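Local coordinates for coenzyme F420-dependent N(5),N(10)-methenyltetrahydromethanopterin reductase-related protein (Desulfurobacterium thermolithotrophum DSM 11699, PDB 6HUZ) that binds an iron-guanylylpyridinol cofactor and 5,10-methenyltetrahydrofolate, as an [Fe]-hydrogenase paralog that uses tetrahydrofolate derivatives as substrates, at residues 113-118 and 122-127; 87-92 and 97-102; 144-149 and 197-202; 102-107 and 138-143. One frame throughout, in Å; residues are numbered along the deposited sequence. Where two conformers were deposited one is given.

Contact 1 (113-118 and 122-127). With FE9 (iron-guanylyl pyridinol cofactor), chain B.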
# COMPACT_ATOMS: atom_id res chain seq x y z
N ILE A 113 -10.14 27.01 11.29
CA ILE A 113 -8.77 26.71 11.72
C ILE A 113 -8.22 25.75 10.66
O ILE A 113 -8.88 24.77 10.35
CB ILE A 113 -8.78 26.06 13.13
CG1 ILE A 113 -9.06 27.12 14.21
CG2 ILE A 113 -7.47 25.32 13.41
CD1 ILE A 113 -9.38 26.55 15.60
N CYS A 114 -7.02 26.04 10.10
CA CYS A 114 -6.41 25.21 9.07
C CYS A 114 -5.10 24.66 9.51
O CYS A 114 -4.28 25.42 10.03
CB CYS A 114 -6.22 25.99 7.78
SG CYS A 114 -7.73 26.66 7.08
N THR A 115 -4.85 23.35 9.26
CA THR A 115 -3.54 22.81 9.59
C THR A 115 -2.76 22.79 8.30
O THR A 115 -3.33 23.02 7.22
CB THR A 115 -3.64 21.45 10.26
OG1 THR A 115 -4.38 20.54 9.43
CG2 THR A 115 -4.23 21.56 11.68
N THR A 116 -1.46 22.54 8.39
CA THR A 116 -0.57 22.44 7.24
C THR A 116 0.01 20.98 7.28
O THR A 116 -0.59 20.11 7.88
CB THR A 116 0.46 23.57 7.26
OG1 THR A 116 1.28 23.43 8.42
CG2 THR A 116 -0.19 24.94 7.21
N CYS A 117 1.17 20.72 6.68
CA CYS A 117 1.77 19.38 6.65
C CYS A 117 2.12 18.81 8.02
O CYS A 117 2.32 17.62 8.10
CB CYS A 117 3.00 19.37 5.76
SG CYS A 117 4.51 19.99 6.59
N THR A 118 2.25 19.63 9.07
CA THR A 118 2.64 19.12 10.39
C THR A 118 1.53 18.56 11.29
O THR A 118 1.84 18.13 12.41
CB THR A 118 3.36 20.25 11.15
OG1 THR A 118 2.48 21.38 11.22
CG2 THR A 118 4.68 20.65 10.48
N LEU A 122 -7.94 16.01 11.01
CA LEU A 122 -8.83 15.08 11.70
C LEU A 122 -8.33 14.82 13.10
O LEU A 122 -9.15 14.77 14.02
CB LEU A 122 -9.00 13.77 10.91
CG LEU A 122 -9.55 13.95 9.47
CD1 LEU A 122 -9.89 12.59 8.83
CD2 LEU A 122 -10.80 14.86 9.45
N VAL A 123 -7.02 14.70 13.28
CA VAL A 123 -6.45 14.50 14.62
C VAL A 123 -6.72 15.75 15.44
O VAL A 123 -7.21 15.65 16.56
CB VAL A 123 -4.94 14.18 14.56
CG1 VAL A 123 -4.31 14.20 15.95
CG2 VAL A 123 -4.70 12.85 13.89
N LEU A 124 -6.43 16.94 14.89
CA LEU A 124 -6.67 18.17 15.62
C LEU A 124 -8.14 18.37 15.97
O LEU A 124 -8.45 18.74 17.11
CB LEU A 124 -6.17 19.40 14.84
CG LEU A 124 -6.39 20.75 15.56
CD1 LEU A 124 -5.63 20.80 16.85
CD2 LEU A 124 -6.00 21.92 14.66
N ASN A 125 -9.04 18.15 15.01
CA ASN A 125 -10.48 18.32 15.25
C ASN A 125 -10.97 17.39 16.39
O ASN A 125 -11.77 17.81 17.24
CB ASN A 125 -11.23 18.03 13.95
CG ASN A 125 -12.73 18.03 14.15
OD1 ASN A 125 -13.36 17.00 14.24
ND2 ASN A 125 -13.31 19.19 14.24
N SER A 126 -10.47 16.14 16.40
CA SER A 126 -10.83 15.14 17.42
C SER A 126 -10.32 15.60 18.79
O SER A 126 -11.06 15.59 19.77
CB SER A 126 -10.25 13.78 17.04
OG SER A 126 -10.63 12.75 17.94
N TYR A 127 -9.06 16.02 18.85
CA TYR A 127 -8.46 16.49 20.10
C TYR A 127 -9.25 17.66 20.72
O TYR A 127 -9.36 17.76 21.94
CB TYR A 127 -7.03 16.98 19.82
CG TYR A 127 -6.37 17.58 21.04
CD1 TYR A 127 -5.85 16.78 22.05
CD2 TYR A 127 -6.29 18.96 21.21
CE1 TYR A 127 -5.25 17.32 23.18
CE2 TYR A 127 -5.69 19.52 22.33
CZ TYR A 127 -5.17 18.69 23.31
OH TYR A 127 -4.57 19.23 24.43
O2 FE9 B . 8.65 21.45 6.32
FE FE9 B . 5.67 21.60 5.10
C1F FE9 B . 6.39 23.02 4.21
O1F FE9 B . 6.83 23.91 3.65
C2F FE9 B . 4.79 21.14 3.56
O2F FE9 B . 4.22 20.88 2.61
C8 FE9 B . 4.17 22.55 5.79
O18 FE9 B . 3.16 22.75 5.14
C7 FE9 B . 4.26 23.06 7.22
C6 FE9 B . 5.68 22.87 7.64
N1 FE9 B . 6.54 22.20 6.75
C5 FE9 B . 6.16 23.40 8.93
C5M FE9 B . 5.18 24.07 9.86
C4 FE9 B . 7.57 23.20 9.29
C3 FE9 B . 8.47 22.48 8.34
C3M FE9 B . 9.93 22.26 8.63
C2 FE9 B . 7.89 21.99 7.04
O3P FE9 B . 7.96 23.63 10.52
P1 FE9 B . 8.78 24.99 10.78
O1P FE9 B . 9.43 25.41 9.55
O2P FE9 B . 9.96 24.63 11.83
O5' FE9 B . 7.72 26.05 11.31
C5' FE9 B . 7.14 25.98 12.61
C4' FE9 B . 7.06 27.41 13.12
O4' FE9 B . 6.33 27.43 14.34
C1' FE9 B . 6.88 28.46 15.15
C2' FE9 B . 8.37 28.35 14.92
O2' FE9 B . 9.11 29.52 15.27
C3' FE9 B . 8.43 28.02 13.43
O3' FE9 B . 8.62 29.18 12.61
N9A FE9 B . 6.41 28.30 16.54
C4A FE9 B . 5.32 28.88 16.97
N3A FE9 B . 4.45 29.74 16.41
C2A FE9 B . 3.43 30.22 17.15
N2A FE9 B . 2.55 31.05 16.53
N1A FE9 B . 3.23 29.90 18.44
C6A FE9 B . 4.07 29.10 19.12
O6A FE9 B . 3.87 28.81 20.31
C5A FE9 B . 5.19 28.51 18.39
N7A FE9 B . 6.20 27.68 18.67
C8A FE9 B . 6.94 27.56 17.54
O HOH W 1 7.13 19.90 4.90
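In the Rossmann-like N-terminal domain, Ile-113 and Thr-115 of strand 112-115 pack on Leu-124 of helix 121-127, and the turn leaving that strand carries the cysteine that binds iron. A single leucine branch does the packing. Leu-124 CD2 comes 3.5 Å from Thr-115 CG2, tighter than an ordinary methyl contact, the two side chains running antiparallel. It also meets Ile-113 CG2 at 3.9 Å, here with the side chains nearly perpendicular. CG of Leu-124 stands anti to the backbone N (chi1 -180°), which carries its methyls from the helix to the strand. The hydroxyl of Thr-115 is hydrogen-bonded to the backbone O of Met-119. Beyond the strand, Cys-117 SG binds the cofactor FE at 2.5 Å, and Cys-117 N donates to the acyl oxygen O18 of FE9 over 3.2 Å, nearly straight at 165°. Thr-116 and Thr-118 flank it: Thr-118 CG2 rests 3.5 Å from C5 of the pyridinol ring, while its hydroxyl is tied to Thr-89 O. A water 2.2 Å from FE donates to the cofactor's O2 at 2.6 Å. One residue thus holds the metal by its sulfur and the acyl ligand by its amide, which should fix the iron's orientation; the water's coordination site is probably the one open to exchange, as in [Fe]-hydrogenases.

Contact 2 (87-92 and 97-102). With FE9 (iron-guanylyl pyridinol cofactor), chain B.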
# COMPACT_ATOMS: atom_id res chain seq x y z
N LEU A 87 -2.24 27.13 10.74
CA LEU A 87 -1.21 26.64 11.63
C LEU A 87 0.03 26.11 10.93
O LEU A 87 0.08 24.92 10.61
CB LEU A 87 -1.81 25.58 12.56
CG LEU A 87 -2.99 26.06 13.41
CD1 LEU A 87 -3.62 24.92 14.18
CD2 LEU A 87 -2.56 27.16 14.41
N PHE A 88 1.04 26.99 10.70
CA PHE A 88 2.33 26.62 10.08
C PHE A 88 3.19 26.38 11.35
O PHE A 88 4.19 27.05 11.56
CB PHE A 88 2.88 27.79 9.23
CG PHE A 88 3.90 27.34 8.21
CD1 PHE A 88 5.25 27.26 8.54
CD2 PHE A 88 3.50 26.94 6.94
CE1 PHE A 88 6.17 26.76 7.63
CE2 PHE A 88 4.43 26.45 6.02
CZ PHE A 88 5.76 26.34 6.38
N THR A 89 2.75 25.45 12.21
CA THR A 89 3.36 25.19 13.51
C THR A 89 4.25 23.94 13.55
O THR A 89 4.20 23.10 12.67
CB THR A 89 2.21 25.19 14.52
OG1 THR A 89 1.20 24.31 14.04
CG2 THR A 89 1.58 26.58 14.66
N PRO A 90 5.10 23.81 14.58
CA PRO A 90 6.03 22.66 14.62
C PRO A 90 5.51 21.23 14.50
O PRO A 90 4.41 20.88 14.91
CB PRO A 90 6.74 22.82 15.97
CG PRO A 90 6.65 24.25 16.30
CD PRO A 90 5.31 24.71 15.72
N PHE A 91 6.38 20.36 13.98
CA PHE A 91 6.10 18.92 13.90
C PHE A 91 6.09 18.45 15.38
O PHE A 91 5.31 17.57 15.75
CB PHE A 91 7.21 18.17 13.16
CG PHE A 91 7.04 18.11 11.67
CD1 PHE A 91 6.06 17.32 11.10
CD2 PHE A 91 7.87 18.84 10.83
CE1 PHE A 91 5.93 17.22 9.71
CE2 PHE A 91 7.73 18.76 9.44
CZ PHE A 91 6.75 17.97 8.90
N ARG A 92 6.99 19.07 16.18
CA ARG A 92 7.20 18.88 17.63
C ARG A 92 5.91 18.61 18.36
O ARG A 92 4.91 19.28 18.12
CB ARG A 92 7.78 20.17 18.25
CG ARG A 92 8.95 19.95 19.18
CD ARG A 92 9.17 21.17 20.05
NE ARG A 92 9.54 22.34 19.25
CZ ARG A 92 9.17 23.60 19.50
NH1 ARG A 92 9.57 24.58 18.71
NH2 ARG A 92 8.39 23.87 20.54
N PHE A 97 -1.37 21.62 19.15
CA PHE A 97 -2.53 21.45 20.04
C PHE A 97 -2.65 22.63 20.99
O PHE A 97 -3.73 23.17 21.19
CB PHE A 97 -2.38 20.16 20.89
CG PHE A 97 -2.52 18.85 20.16
CD1 PHE A 97 -3.38 18.72 19.08
CD2 PHE A 97 -1.84 17.72 20.59
CE1 PHE A 97 -3.54 17.50 18.43
CE2 PHE A 97 -2.01 16.50 19.94
CZ PHE A 97 -2.85 16.40 18.86
N LYS A 98 -1.53 23.02 21.58
CA LYS A 98 -1.52 24.12 22.52
C LYS A 98 -2.04 25.40 21.88
O LYS A 98 -2.96 26.03 22.41
CB LYS A 98 -0.09 24.33 23.06
CG LYS A 98 0.01 25.30 24.23
CD LYS A 98 1.15 26.30 24.07
CE LYS A 98 0.75 27.49 23.23
NZ LYS A 98 1.91 28.31 22.81
N ILE A 99 -1.47 25.79 20.73
CA ILE A 99 -1.87 27.01 20.02
C ILE A 99 -3.35 26.98 19.67
O ILE A 99 -4.07 27.94 19.94
CB ILE A 99 -0.99 27.24 18.76
CG1 ILE A 99 0.49 27.45 19.14
CG2 ILE A 99 -1.48 28.43 17.94
CD1 ILE A 99 1.46 26.98 18.12
N ALA A 100 -3.82 25.87 19.06
CA ALA A 100 -5.22 25.73 18.67
C ALA A 100 -6.18 25.85 19.86
O ALA A 100 -7.23 26.49 19.76
CB ALA A 100 -5.42 24.41 17.97
N GLU A 101 -5.83 25.25 20.99
CA GLU A 101 -6.69 25.29 22.17
C GLU A 101 -6.72 26.68 22.78
O GLU A 101 -7.74 27.12 23.29
CB GLU A 101 -6.15 24.28 23.19
CG GLU A 101 -7.12 23.90 24.30
CD GLU A 101 -6.76 22.58 24.97
OE1 GLU A 101 -7.66 21.98 25.60
OE2 GLU A 101 -5.59 22.15 24.87
N THR A 102 -5.58 27.38 22.73
CA THR A 102 -5.44 28.72 23.29
C THR A 102 -6.19 29.79 22.49
O THR A 102 -6.80 30.67 23.10
CB THR A 102 -3.94 29.03 23.42
OG1 THR A 102 -3.33 28.04 24.25
CG2 THR A 102 -3.66 30.40 23.99
O2 FE9 B . 8.65 21.45 6.32
FE FE9 B . 5.67 21.60 5.10
C1F FE9 B . 6.39 23.02 4.21
O1F FE9 B . 6.83 23.91 3.65
C2F FE9 B . 4.79 21.14 3.56
O2F FE9 B . 4.22 20.88 2.61
C8 FE9 B . 4.17 22.55 5.79
O18 FE9 B . 3.16 22.75 5.14
C7 FE9 B . 4.26 23.06 7.22
C6 FE9 B . 5.68 22.87 7.64
N1 FE9 B . 6.54 22.20 6.75
C5 FE9 B . 6.16 23.40 8.93
C5M FE9 B . 5.18 24.07 9.86
C4 FE9 B . 7.57 23.20 9.29
C3 FE9 B . 8.47 22.48 8.34
C3M FE9 B . 9.93 22.26 8.63
C2 FE9 B . 7.89 21.99 7.04
O3P FE9 B . 7.96 23.63 10.52
P1 FE9 B . 8.78 24.99 10.78
O1P FE9 B . 9.43 25.41 9.55
O2P FE9 B . 9.96 24.63 11.83
O5' FE9 B . 7.72 26.05 11.31
C5' FE9 B . 7.14 25.98 12.61
C4' FE9 B . 7.06 27.41 13.12
O4' FE9 B . 6.33 27.43 14.34
C1' FE9 B . 6.88 28.46 15.15
C2' FE9 B . 8.37 28.35 14.92
O2' FE9 B . 9.11 29.52 15.27
C3' FE9 B . 8.43 28.02 13.43
O3' FE9 B . 8.62 29.18 12.61
N9A FE9 B . 6.41 28.30 16.54
C4A FE9 B . 5.32 28.88 16.97
N3A FE9 B . 4.45 29.74 16.41
C2A FE9 B . 3.43 30.22 17.15
N2A FE9 B . 2.55 31.05 16.53
N1A FE9 B . 3.23 29.90 18.44
C6A FE9 B . 4.07 29.10 19.12
O6A FE9 B . 3.87 28.81 20.31
C5A FE9 B . 5.19 28.51 18.39
N7A FE9 B . 6.20 27.68 18.67
C8A FE9 B . 6.94 27.56 17.54
O HOH W 1 7.13 19.90 4.90
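With CG1 anti to its carbonyl carbon (chi1 -63°), Ile-99 sends CD1 out from helix 95-103 toward Thr-89. The two side chains meet tip to tip, Ile-99 CD1 to Thr-89 CG2 at 3.5 Å, a tight methyl contact. The threonine hydroxyl is hydrogen-bonded to Thr-96 OG1. The Leu-87 and Ile-99 side chains run past each other in opposite senses, CD2 to CG2 at 3.9 Å, and the other leucine branch, CD1, reaches Ala-100 CB at 4.2 Å. Ile-99 also touches the cofactor: its CD1 lies 3.4 Å from N1A of the guanine, and on the same base Lys-98 NZ makes a weak hydrogen bond of 3.2 Å to O6A. The ribose is met by Pro-90, whose CD comes within 3.2 Å of O4'. Phe-88 sits at the centre of an inverse gamma turn and has CG anti to its backbone N (chi1 -160°); this turns one ring face to the pyridinol, the two planes nearly parallel but displaced, with C5M of FE9 3.4 Å from the phenyl plane, toward its rim. Replacing Phe-88 with an alanine would probably leave that methyl and the adjoining pyridinol carbons without their flat support, letting the ring tilt. Phe-91 approaches the pyridinol obliquely, touches methenyltetrahydrofolate and packs on Met-234 of the second subunit. This loop, threading along a nucleotide into the next helix, is one part of a Rossmann-type nucleotide site, at the C-terminal end of strand 84-87.

Contact 3 (144-149 and 197-202). With FE9 (iron-guanylyl pyridinol cofactor), chain B.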
# COMPACT_ATOMS: atom_id res chain seq x y z
N THR A 144 -7.83 22.72 5.89
CA THR A 144 -6.38 22.81 5.70
C THR A 144 -6.00 23.79 4.62
O THR A 144 -6.79 24.11 3.74
CB THR A 144 -5.75 21.41 5.22
OG1 THR A 144 -6.20 21.04 3.90
CG2 THR A 144 -6.02 20.23 6.16
N MET A 145 -4.75 24.25 4.68
CA MET A 145 -4.17 25.11 3.67
C MET A 145 -2.81 24.46 3.50
O MET A 145 -1.78 25.06 3.77
CB MET A 145 -4.11 26.59 4.10
CG MET A 145 -5.45 27.33 3.88
SD MET A 145 -6.04 27.49 2.17
CE MET A 145 -4.95 28.67 1.54
N HIS A 146 -2.83 23.17 3.09
CA HIS A 146 -1.63 22.37 2.92
C HIS A 146 -0.93 22.79 1.61
O HIS A 146 -1.49 22.59 0.53
CB HIS A 146 -1.97 20.88 2.93
CG HIS A 146 -0.77 20.01 3.13
ND1 HIS A 146 0.41 20.24 2.44
CD2 HIS A 146 -0.61 18.92 3.91
CE1 HIS A 146 1.23 19.28 2.81
NE2 HIS A 146 0.67 18.47 3.71
N PRO A 147 0.27 23.39 1.73
CA PRO A 147 1.00 23.83 0.52
C PRO A 147 1.49 22.71 -0.38
O PRO A 147 1.70 22.97 -1.57
CB PRO A 147 2.15 24.66 1.07
CG PRO A 147 2.35 24.21 2.46
CD PRO A 147 1.04 23.67 2.96
N ALA A 148 1.72 21.49 0.18
CA ALA A 148 2.20 20.28 -0.54
C ALA A 148 3.38 20.76 -1.38
O ALA A 148 3.49 20.48 -2.58
CB ALA A 148 1.09 19.73 -1.43
N ALA A 149 4.22 21.57 -0.73
CA ALA A 149 5.38 22.25 -1.31
C ALA A 149 5.88 23.20 -0.24
O ALA A 149 5.21 23.36 0.79
CB ALA A 149 4.95 23.07 -2.56
N GLU A 197 -9.22 13.16 5.02
CA GLU A 197 -8.25 12.12 5.35
C GLU A 197 -7.13 11.95 4.31
O GLU A 197 -6.06 11.44 4.64
CB GLU A 197 -8.98 10.80 5.56
CG GLU A 197 -8.17 9.75 6.30
CD GLU A 197 -8.92 8.44 6.47
OE1 GLU A 197 -9.87 8.19 5.69
OE2 GLU A 197 -8.54 7.67 7.38
N LEU A 198 -7.37 12.37 3.07
CA LEU A 198 -6.40 12.23 1.99
C LEU A 198 -5.43 13.37 1.84
O LEU A 198 -4.45 13.22 1.09
CB LEU A 198 -7.16 12.01 0.66
CG LEU A 198 -8.16 10.82 0.66
CD1 LEU A 198 -8.69 10.52 -0.74
CD2 LEU A 198 -7.54 9.57 1.22
N VAL A 199 -5.69 14.53 2.50
CA VAL A 199 -4.77 15.67 2.39
C VAL A 199 -3.36 15.23 2.84
O VAL A 199 -2.39 15.49 2.11
CB VAL A 199 -5.30 16.90 3.17
CG1 VAL A 199 -4.23 17.99 3.30
CG2 VAL A 199 -6.56 17.46 2.49
N SER A 200 -3.22 14.58 4.00
CA SER A 200 -1.88 14.15 4.44
C SER A 200 -1.14 13.16 3.45
O SER A 200 -0.01 13.46 3.05
CB SER A 200 -1.97 13.53 5.85
OG SER A 200 -0.82 12.81 6.24
N PRO A 201 -1.71 12.01 3.05
CA PRO A 201 -0.97 11.11 2.14
C PRO A 201 -0.69 11.73 0.77
O PRO A 201 0.26 11.34 0.09
CB PRO A 201 -1.88 9.87 2.04
CG PRO A 201 -3.24 10.33 2.40
CD PRO A 201 -3.01 11.44 3.43
N VAL A 202 -1.49 12.71 0.36
CA VAL A 202 -1.26 13.38 -0.94
C VAL A 202 -0.29 14.56 -0.80
O VAL A 202 0.57 14.73 -1.67
CB VAL A 202 -2.59 13.81 -1.61
CG1 VAL A 202 -2.34 14.68 -2.85
CG2 VAL A 202 -3.44 12.57 -1.99
O2 FE9 B . 8.65 21.45 6.32
FE FE9 B . 5.67 21.60 5.10
C1F FE9 B . 6.39 23.02 4.21
O1F FE9 B . 6.83 23.91 3.65
C2F FE9 B . 4.79 21.14 3.56
O2F FE9 B . 4.22 20.88 2.61
C8 FE9 B . 4.17 22.55 5.79
O18 FE9 B . 3.16 22.75 5.14
C7 FE9 B . 4.26 23.06 7.22
C6 FE9 B . 5.68 22.87 7.64
N1 FE9 B . 6.54 22.20 6.75
C5 FE9 B . 6.16 23.40 8.93
C5M FE9 B . 5.18 24.07 9.86
C4 FE9 B . 7.57 23.20 9.29
C3 FE9 B . 8.47 22.48 8.34
C3M FE9 B . 9.93 22.26 8.63
C2 FE9 B . 7.89 21.99 7.04
O3P FE9 B . 7.96 23.63 10.52
P1 FE9 B . 8.78 24.99 10.78
O1P FE9 B . 9.43 25.41 9.55
O2P FE9 B . 9.96 24.63 11.83
O5' FE9 B . 7.72 26.05 11.31
C5' FE9 B . 7.14 25.98 12.61
C4' FE9 B . 7.06 27.41 13.12
O4' FE9 B . 6.33 27.43 14.34
C1' FE9 B . 6.88 28.46 15.15
C2' FE9 B . 8.37 28.35 14.92
O2' FE9 B . 9.11 29.52 15.27
C3' FE9 B . 8.43 28.02 13.43
O3' FE9 B . 8.62 29.18 12.61
N9A FE9 B . 6.41 28.30 16.54
C4A FE9 B . 5.32 28.88 16.97
N3A FE9 B . 4.45 29.74 16.41
C2A FE9 B . 3.43 30.22 17.15
N2A FE9 B . 2.55 31.05 16.53
N1A FE9 B . 3.23 29.90 18.44
C6A FE9 B . 4.07 29.10 19.12
O6A FE9 B . 3.87 28.81 20.31
C5A FE9 B . 5.19 28.51 18.39
N7A FE9 B . 6.20 27.68 18.67
C8A FE9 B . 6.94 27.56 17.54
O HOH W 1 7.13 19.90 4.90
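His-146, on the cofactor-binding loop that leaves strand 141-144 of the N-terminal domain, faces Val-199 on helix 196-203 at the pocket for FE9 and methenyltetrahydrofolate, the two CA atoms 7.4 Å apart. The loop turns at Ala-148, left-handed in its backbone (phi 47°, psi 44°), while the helix is kinked at Pro-201, which has no N-H to give to the preceding turn. Val-199 CG1 wedges between two side chains: it meets Thr-144 OG1 tip to tip at 3.7 Å and lies alongside His-146 CB, also at 3.7 Å. The Thr-144 hydroxyl is hydrogen-bonded to Leu-160 O. CG of His-146 stands anti to the backbone N (chi1 -165°), which turns the ring between Val-199 and the cofactor. Its ND1 accepts from Ala-148 N at 2.9 Å, in the ring plane, and NE2 is bonded to Asp-204 OD1. His-146 CE1 lies 3.4 Å from O2F of the iron-bound CO of FE9, which receives a weak bond from Ala-149 N. A leucine in place of His-146 would probably leave Asp-204 OD1 and the Ala-148 amide without their mate. Asp-204 OD2 also binds Ser-200 OG, itself bonded to Gln-241 of the second subunit. This polar chain probably holds the ring beside the CO; the His-146 side chain lies about 4 Å from methenyltetrahydrofolate.

Contact 4 (102-107 and 138-143)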
# COMPACT_ATOMS: atom_id res chain seq x y z
N THR A 102 -5.58 27.38 22.73
CA THR A 102 -5.44 28.72 23.29
C THR A 102 -6.19 29.79 22.49
O THR A 102 -6.80 30.67 23.10
CB THR A 102 -3.94 29.03 23.42
OG1 THR A 102 -3.33 28.04 24.25
CG2 THR A 102 -3.66 30.40 23.99
N ILE A 103 -6.15 29.72 21.14
CA ILE A 103 -6.84 30.73 20.30
C ILE A 103 -8.32 30.44 20.09
O ILE A 103 -9.07 31.34 19.72
CB ILE A 103 -6.14 30.88 18.92
CG1 ILE A 103 -6.38 29.64 18.03
CG2 ILE A 103 -4.65 31.23 19.11
CD1 ILE A 103 -5.74 29.67 16.63
N LEU A 104 -8.74 29.20 20.30
CA LEU A 104 -10.13 28.79 20.11
C LEU A 104 -11.21 29.75 20.69
O LEU A 104 -12.18 30.03 20.00
CB LEU A 104 -10.30 27.36 20.66
CG LEU A 104 -11.54 26.59 20.25
CD1 LEU A 104 -11.53 26.28 18.77
CD2 LEU A 104 -11.61 25.29 21.02
N PRO A 105 -11.10 30.27 21.93
CA PRO A 105 -12.17 31.16 22.43
C PRO A 105 -12.16 32.58 21.86
O PRO A 105 -13.12 33.31 22.07
CB PRO A 105 -11.92 31.23 23.95
CG PRO A 105 -10.60 30.60 24.20
CD PRO A 105 -10.03 30.06 22.93
N TYR A 106 -11.07 32.97 21.16
CA TYR A 106 -10.92 34.32 20.63
C TYR A 106 -11.21 34.50 19.14
O TYR A 106 -11.39 35.63 18.72
CB TYR A 106 -9.50 34.79 20.90
CG TYR A 106 -9.14 34.75 22.37
CD1 TYR A 106 -9.40 35.84 23.19
CD2 TYR A 106 -8.52 33.64 22.93
CE1 TYR A 106 -9.06 35.82 24.54
CE2 TYR A 106 -8.16 33.62 24.28
CZ TYR A 106 -8.44 34.72 25.08
OH TYR A 106 -8.11 34.75 26.42
N LEU A 107 -11.24 33.41 18.35
CA LEU A 107 -11.50 33.53 16.91
C LEU A 107 -12.88 34.11 16.67
O LEU A 107 -13.77 33.91 17.49
CB LEU A 107 -11.31 32.16 16.21
CG LEU A 107 -9.88 31.61 16.27
CD1 LEU A 107 -9.83 30.09 15.91
CD2 LEU A 107 -8.93 32.42 15.40
N GLU A 138 -19.03 25.55 18.39
CA GLU A 138 -19.48 24.61 17.35
C GLU A 138 -19.55 25.29 15.99
O GLU A 138 -19.78 24.62 14.99
CB GLU A 138 -20.85 24.04 17.71
CG GLU A 138 -20.82 23.12 18.91
CD GLU A 138 -20.84 23.81 20.26
OE1 GLU A 138 -20.88 25.07 20.31
OE2 GLU A 138 -20.81 23.09 21.28
N ASP A 139 -19.36 26.61 15.95
CA ASP A 139 -19.38 27.38 14.72
C ASP A 139 -18.02 27.33 14.05
O ASP A 139 -17.91 27.60 12.85
CB ASP A 139 -19.73 28.84 15.04
CG ASP A 139 -18.68 29.52 15.89
OD1 ASP A 139 -18.49 29.09 17.05
OD2 ASP A 139 -18.04 30.47 15.40
N ILE A 140 -16.96 27.03 14.81
CA ILE A 140 -15.63 26.99 14.23
C ILE A 140 -15.46 25.83 13.27
O ILE A 140 -15.82 24.69 13.58
CB ILE A 140 -14.53 26.98 15.32
CG1 ILE A 140 -14.59 28.33 16.10
CG2 ILE A 140 -13.15 26.75 14.68
CD1 ILE A 140 -13.31 28.77 16.70
N GLY A 141 -14.91 26.15 12.10
CA GLY A 141 -14.64 25.19 11.04
C GLY A 141 -13.23 24.67 11.07
O GLY A 141 -12.32 25.33 11.56
N PHE A 142 -13.03 23.46 10.55
CA PHE A 142 -11.71 22.81 10.50
C PHE A 142 -11.41 22.35 9.12
O PHE A 142 -12.19 21.61 8.54
CB PHE A 142 -11.68 21.60 11.45
CG PHE A 142 -11.74 22.07 12.87
CD1 PHE A 142 -12.96 22.31 13.49
CD2 PHE A 142 -10.58 22.35 13.58
CE1 PHE A 142 -13.02 22.75 14.80
CE2 PHE A 142 -10.65 22.80 14.88
CZ PHE A 142 -11.86 23.00 15.48
N SER A 143 -10.28 22.77 8.57
CA SER A 143 -9.88 22.38 7.21
C SER A 143 -8.37 22.52 7.11
O SER A 143 -7.69 22.44 8.13
CB SER A 143 -10.59 23.25 6.19
OG SER A 143 -10.31 22.86 4.85
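Apolar contact carries this junction, and one methyl group is its focus: Ile-140 CD1 meets Leu-104 CD1 at 3.7 Å and Leu-107 CD1 at 3.8 Å. The isoleucine crosses Leu-104 obliquely but stands nearly perpendicular to Leu-107, so the two leucines come to the same methyl from different directions. With CG anti to its backbone N (chi1 -165°), Leu-104 swings its end closer to Ile-140 than its CB direction alone would suggest. The same Ile-140 CD1 also touches backbone, 3.7 Å from Leu-104 O, and lies 4.0 Å from Leu-107 CB. Ile-113 of strand 112-115 packs against all three side chains, joining the cluster to the sheet.

Backbone bonds within 102-107 shape the turn on which the leucines sit. Tyr-106 N donates to Ile-103 O at 3.0 Å, and Leu-107 N makes a weak bond of 3.3 Å to the same oxygen.

Polar links run around the cluster, and no hydrogen bond passes directly between the two segments. Arg-137 bridges them instead: its NE forms a salt bridge with Asp-139 OD1, and its NH1 is hydrogen-bonded to Leu-107 O. Asp-139 OD2 accepts from Asn-110 N, so both carboxylate oxygens are engaged. On the strand side, Gly-141 is paired through its backbone with Ile-113.

The direct adhesion is therefore mainly apolar, centred on the Ile-140 CD1 methyl, while at its border the arginine and aspartate link the turn after helix 95-103 to the residues leading into strand 141-144.

Overall arrangement
Contacts 1, 2 and 3 all touch the iron-guanylylpyridinol cofactor, from different loops and from helix 95-103, whereas contact 4 lies farther away, at edge strand 141-144 of the six-stranded parallel sheet; the Leu-107 side chain is about 12 Å from the cofactor. Contacts 1 and 2, with centres 9 Å apart, are joined by neighbouring strands, Cys-114 O lying 2.8 Å from Leu-87 N. Contact 1 is nested inside the chain loop closed by contact 4, where Ile-113 N lies 2.8 Å from Gly-141 O. Contacts 2 and 3 do not touch, their centres about 17 Å apart: the first runs along the cofactor from pyridinol to guanine, the second reaches the iron's CO, and Cys-117 of contact 1 lies beside His-146.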